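Local coordinates for protein glycerol Dehydrogenase (Unidentified, PDB 5XN8) that catalyses the NAD-dependent oxidation of glycerol to dihydroxyacetone, very probably with broad diol specificity, as a metal-dependent member of the iron-containing alcohol dehydrogenase family, at residues E215-A220 with T227-R232; S167-A172 with D208-E213. All coordinates share one frame; numbering follows the deposited sequence.

Contact 1 (E215-A220 with T227-R232)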
loop_
_atom_site.group_PDB
_atom_site.type_symbol
_atom_site.label_atom_id
_atom_site.label_comp_id
_atom_site.label_asym_id
_atom_site.label_seq_id
_atom_site.Cartn_x
_atom_site.Cartn_y
_atom_site.Cartn_z
ATOM N N GLU A 215 10.306 23.636 -9.931
ATOM C CA GLU A 215 11.317 24.232 -9.064
ATOM C C GLU A 215 12.727 24.077 -9.628
ATOM O O GLU A 215 13.496 25.040 -9.633
ATOM C CB GLU A 215 11.200 23.653 -7.649
ATOM C CG GLU A 215 12.079 24.310 -6.582
ATOM C CD GLU A 215 11.862 25.813 -6.415
ATOM O OE1 GLU A 215 10.846 26.362 -6.880
ATOM O OE2 GLU A 215 12.728 26.462 -5.803
ATOM N N LYS A 216 13.072 22.888 -10.118
ATOM C CA LYS A 216 14.388 22.674 -10.760
ATOM C C LYS A 216 14.589 23.586 -11.958
ATOM O O LYS A 216 15.706 24.038 -12.211
ATOM C CB LYS A 216 14.571 21.224 -11.203
ATOM C CG LYS A 216 14.712 20.237 -10.056
ATOM C CD LYS A 216 14.950 18.822 -10.553
ATOM C CE LYS A 216 13.698 18.149 -11.097
ATOM N NZ LYS A 216 14.046 16.819 -11.698
ATOM N N ALA A 217 13.506 23.838 -12.698
ATOM C CA ALA A 217 13.530 24.729 -13.854
ATOM C C ALA A 217 13.728 26.195 -13.475
ATOM O O ALA A 217 14.549 26.894 -14.085
ATOM C CB ALA A 217 12.253 24.577 -14.651
ATOM N N ARG A 218 12.971 26.660 -12.476
ATOM C CA ARG A 218 13.049 28.047 -12.019
ATOM C C ARG A 218 14.452 28.463 -11.592
ATOM O O ARG A 218 14.874 29.581 -11.863
ATOM C CB ARG A 218 12.098 28.278 -10.833
ATOM C CG ARG A 218 12.077 29.706 -10.319
ATOM C CD ARG A 218 11.197 29.834 -9.099
ATOM N NE ARG A 218 11.848 29.299 -7.907
ATOM C CZ ARG A 218 12.798 29.918 -7.207
ATOM N NH1 ARG A 218 13.235 31.133 -7.552
ATOM N NH2 ARG A 218 13.321 29.304 -6.142
ATOM N N LEU A 219 15.163 27.559 -10.927
ATOM C CA LEU A 219 16.519 27.832 -10.458
ATOM C C LEU A 219 17.526 27.865 -11.601
ATOM O O LEU A 219 18.444 28.682 -11.587
ATOM C CB LEU A 219 16.943 26.809 -9.400
ATOM C CG LEU A 219 16.127 26.884 -8.100
ATOM C CD1 LEU A 219 16.454 25.702 -7.209
ATOM C CD2 LEU A 219 16.357 28.187 -7.337
ATOM N N ALA A 220 17.359 26.967 -12.572
ATOM C CA ALA A 220 18.134 27.002 -13.809
ATOM C C ALA A 220 17.883 28.299 -14.569
ATOM O O ALA A 220 18.820 28.926 -15.065
ATOM C CB ALA A 220 17.783 25.803 -14.694
ATOM N N THR A 227 18.898 23.511 -18.395
ATOM C CA THR A 227 18.871 22.125 -17.891
ATOM C C THR A 227 17.707 21.375 -18.523
ATOM O O THR A 227 16.872 22.000 -19.174
ATOM C CB THR A 227 18.746 22.074 -16.358
ATOM O OG1 THR A 227 17.641 22.876 -15.933
ATOM C CG2 THR A 227 20.006 22.563 -15.718
ATOM N N ASP A 228 17.637 20.049 -18.344
ATOM C CA ASP A 228 16.508 19.276 -18.915
ATOM C C ASP A 228 15.199 19.513 -18.151
ATOM O O ASP A 228 14.147 19.220 -18.675
ATOM C CB ASP A 228 16.809 17.771 -19.033
ATOM C CG ASP A 228 16.147 17.127 -20.280
ATOM O OD1 ASP A 228 16.616 17.390 -21.415
ATOM O OD2 ASP A 228 15.157 16.367 -20.127
ATOM N N ALA A 229 15.259 20.046 -16.933
ATOM C CA ALA A 229 14.050 20.464 -16.197
ATOM C C ALA A 229 13.413 21.703 -16.821
ATOM O O ALA A 229 12.185 21.822 -16.886
ATOM C CB ALA A 229 14.391 20.736 -14.742
ATOM N N LEU A 230 14.251 22.634 -17.260
ATOM C CA LEU A 230 13.793 23.804 -18.005
ATOM C C LEU A 230 13.200 23.395 -19.360
ATOM O O LEU A 230 12.190 23.964 -19.791
ATOM C CB LEU A 230 14.941 24.788 -18.208
ATOM C CG LEU A 230 14.597 26.122 -18.885
ATOM C CD1 LEU A 230 13.593 26.908 -18.056
ATOM C CD2 LEU A 230 15.847 26.942 -19.153
ATOM N N GLU A 231 13.826 22.420 -20.022
ATOM C CA GLU A 231 13.314 21.911 -21.301
ATOM C C GLU A 231 11.917 21.321 -21.114
ATOM O O GLU A 231 11.044 21.566 -21.935
ATOM C CB GLU A 231 14.255 20.839 -21.890
ATOM C CG GLU A 231 15.637 21.340 -22.311
ATOM C CD GLU A 231 15.706 21.949 -23.711
ATOM O OE1 GLU A 231 14.868 21.621 -24.570
ATOM O OE2 GLU A 231 16.637 22.746 -23.964
ATOM N N ARG A 232 11.720 20.563 -20.028
ATOM C CA ARG A 232 10.414 19.958 -19.717
ATOM C C ARG A 232 9.359 21.021 -19.412
ATOM O O ARG A 232 8.205 20.890 -19.825
ATOM C CB ARG A 232 10.494 18.994 -18.523
ATOM C CG ARG A 232 11.446 17.816 -18.644
ATOM C CD ARG A 232 11.020 16.796 -19.682
ATOM N NE ARG A 232 12.044 15.753 -19.851
ATOM C CZ ARG A 232 12.229 14.698 -19.044
ATOM N NH1 ARG A 232 11.462 14.498 -17.965
ATOM N NH2 ARG A 232 13.193 13.828 -19.315
#
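Ala217 and Ala229 meet where two consecutive helices, 197-223 and 228-247, are joined by a short turn in the all-helical part of this iron-containing alcohol dehydrogenase fold. The two cross steeply, the segment axes passing 7.6 Å apart at -111°. With just a methyl at Ala217, the backbones come close, Ala217 CA lying 4.3 Å from Leu230 CA. The methyl CB of Ala217 sits against the second helix's backbone, 3.5 Å from Ala229 O and 3.8 Å from Leu230 CA. Ala229 answers from its own side, its CB resting 3.6 Å from CB of Lys216. Leu230 flanks the crossing; its CG stands anti to the backbone N (chi1 -176°), which brings CD1 alongside Ala217, while Leu165 of helix 162-185 is also touched by this side chain. No hydrogen bond joins the two segments; besides the turn that links them, they meet through van der Waals contact.

Beyond this first shell, the chain of Lys216 runs on from CB to carry NZ to Ser288 O and Asn287 OD1 of a second subunit, where Thr354 packs on Ala220 as well. On the other flank of helix 197-223, Arg218 grips Glu215 side-on, NE to OE1 and NH2 to OE2, with the carboxylate carbon in the guanidinium plane; OE2 also bonds to Gln361 of that second subunit. Glu231 and Arg232 form salt bridges with Lys3 and Glu197 of a third subunit, so this helix pair lies between neighbours in the assembly. At the turn, Thr227 occupies the N-cap position of helix 228-247, and its buried OG1, without a polar partner in the model, lies 3.2 Å from the methyl CB of Ala220.

Contact 2 (S167-A172 with D208-E213). With ZN (zinc ion), chain E.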
loop_
_atom_site.group_PDB
_atom_site.type_symbol
_atom_site.label_atom_id
_atom_site.label_comp_id
_atom_site.label_asym_id
_atom_site.label_seq_id
_atom_site.Cartn_x
_atom_site.Cartn_y
_atom_site.Cartn_z
ATOM N N SER A 167 5.575 33.261 -14.696
ATOM C CA SER A 167 4.237 33.610 -15.193
ATOM C C SER A 167 3.728 32.569 -16.179
ATOM O O SER A 167 2.536 32.258 -16.195
ATOM C CB SER A 167 4.228 34.994 -15.835
ATOM O OG SER A 167 2.897 35.426 -16.058
ATOM N N GLY A 168 4.635 32.016 -16.989
ATOM C CA GLY A 168 4.308 30.912 -17.890
ATOM C C GLY A 168 3.837 29.659 -17.188
ATOM O O GLY A 168 2.945 28.967 -17.692
ATOM N N MET A 169 4.441 29.349 -16.041
ATOM C CA MET A 169 4.002 28.216 -15.212
ATOM C C MET A 169 2.650 28.473 -14.538
ATOM O O MET A 169 1.881 27.540 -14.304
ATOM C CB MET A 169 5.069 27.864 -14.175
ATOM C CG MET A 169 6.329 27.277 -14.782
ATOM S SD MET A 169 7.491 26.666 -13.538
ATOM C CE MET A 169 8.059 28.219 -12.840
ATOM N N GLY A 170 2.368 29.734 -14.235
ATOM C CA GLY A 170 1.064 30.146 -13.719
ATOM C C GLY A 170 -0.051 29.985 -14.727
ATOM O O GLY A 170 -1.158 29.615 -14.363
ATOM N N ASP A 171 0.242 30.281 -15.993
ATOM C CA ASP A 171 -0.715 30.111 -17.098
ATOM C C ASP A 171 -0.958 28.633 -17.378
ATOM O O ASP A 171 -2.075 28.225 -17.717
ATOM C CB ASP A 171 -0.172 30.814 -18.357
ATOM C CG ASP A 171 -1.218 31.016 -19.450
ATOM O OD1 ASP A 171 -2.419 31.201 -19.173
ATOM O OD2 ASP A 171 -0.816 31.031 -20.630
ATOM N N ALA A 172 0.094 27.840 -17.221
ATOM C CA ALA A 172 0.063 26.406 -17.498
ATOM C C ALA A 172 -0.602 25.595 -16.389
ATOM O O ALA A 172 -1.259 24.585 -16.671
ATOM C CB ALA A 172 1.480 25.904 -17.743
ATOM N N ASP A 208 1.311 17.672 -13.918
ATOM C CA ASP A 208 2.278 16.796 -13.227
ATOM C C ASP A 208 3.720 17.216 -13.488
ATOM O O ASP A 208 4.585 17.044 -12.631
ATOM C CB ASP A 208 2.112 15.319 -13.636
ATOM C CG ASP A 208 0.760 14.730 -13.219
ATOM O OD1 ASP A 208 0.182 15.148 -12.185
ATOM O OD2 ASP A 208 0.276 13.830 -13.940
ATOM N N THR A 209 3.976 17.731 -14.686
ATOM C CA THR A 209 5.297 18.242 -15.059
ATOM C C THR A 209 5.658 19.498 -14.258
ATOM O O THR A 209 6.785 19.623 -13.800
ATOM C CB THR A 209 5.387 18.525 -16.575
ATOM O OG1 THR A 209 5.094 17.329 -17.295
ATOM C CG2 THR A 209 6.771 19.004 -16.973
ATOM N N LEU A 210 4.710 20.410 -14.072
ATOM C CA LEU A 210 4.955 21.593 -13.218
ATOM C C LEU A 210 5.367 21.190 -11.804
ATOM O O LEU A 210 6.350 21.711 -11.284
ATOM C CB LEU A 210 3.738 22.500 -13.135
ATOM C CG LEU A 210 3.335 23.280 -14.372
ATOM C CD1 LEU A 210 2.021 24.006 -14.139
ATOM C CD2 LEU A 210 4.411 24.261 -14.771
ATOM N N LEU A 211 4.645 20.248 -11.206
ATOM C CA LEU A 211 4.949 19.775 -9.854
ATOM C C LEU A 211 6.293 19.048 -9.781
ATOM O O LEU A 211 7.064 19.248 -8.842
ATOM C CB LEU A 211 3.835 18.869 -9.320
ATOM C CG LEU A 211 2.413 19.461 -9.250
ATOM C CD1 LEU A 211 1.466 18.406 -8.674
ATOM C CD2 LEU A 211 2.349 20.782 -8.466
ATOM N N ALA A 212 6.582 18.226 -10.782
ATOM C CA ALA A 212 7.833 17.484 -10.820
ATOM C C ALA A 212 9.047 18.365 -11.135
ATOM O O ALA A 212 10.082 18.242 -10.490
ATOM C CB ALA A 212 7.730 16.351 -11.832
ATOM N N GLU A 213 8.907 19.238 -12.133
ATOM C CA GLU A 213 10.038 19.957 -12.734
ATOM C C GLU A 213 10.086 21.462 -12.468
ATOM O O GLU A 213 11.104 22.088 -12.735
ATOM C CB GLU A 213 10.021 19.755 -14.261
ATOM C CG GLU A 213 9.914 18.304 -14.727
ATOM C CD GLU A 213 11.111 17.436 -14.372
ATOM O OE1 GLU A 213 12.204 17.981 -14.153
ATOM O OE2 GLU A 213 10.951 16.190 -14.336
HETATM ZN ZN ZN E . -3.711 31.961 -20.619
HETATM O O HOH W 1 -5.109 32.622 -22.099
#
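Leu210 inserts its branched end between Met169 and Ala172, one helical turn apart on helix 162-185. The contact between these segments is apolar and has no hydrogen bond across it. CD2 takes the methionine, 3.6 Å from Met169 CG and 3.7 Å from Met169 CB. CD1 turns to the backbone, approaching Met169 O at 3.5 Å, and also meets the methyl CB of Ala172 at 4.1 Å. Met169 first heads for Leu210, then bends at chi3 (-71°), which carries its CE away from 208-213, toward Arg218 further along helix 197-223.

Metal coordination belongs to another face of the same turn. The CB of Asp171 points away from 208-213; with its CG anti to the backbone N (chi1 -165°), the residue binds zinc through OD1 at 2.1 Å. A water, His254 and His271 complete the observed site, which probably holds catalytic manganese in the native enzyme. Asp171 OD2 receives the backbone N-H of Asp121, a likely glycerol-binding residue.

Around the apolar contact, helix 228-247 brings Ile233 and Asn237 onto Met169, and helix 290-303 lays Phe299 against both Met169 and Leu210, packing the metal-bearing helix within the helical bundle.

How the contacts relate
Helix 197-223 serves both contacts, which lie with their centres 11 Å apart on the same side of the chain's centre. They come in series: 167-172 with 208-213 is complete before 215-220 meets 227-232 across the following turn. Contact 2 joins the metal-bearing helix 162-185 to helix 197-223, and contact 1 then joins that helix to its successor, 228-247. The two touch directly, Ala229 CB lying 3.6 Å from Glu213 OE1, with Arg232 packed on Thr209 and Glu213. Packing is thus continuous from the deeper helix beside the zinc site to the more peripheral turn, where neighbouring subunits contribute to the surroundings.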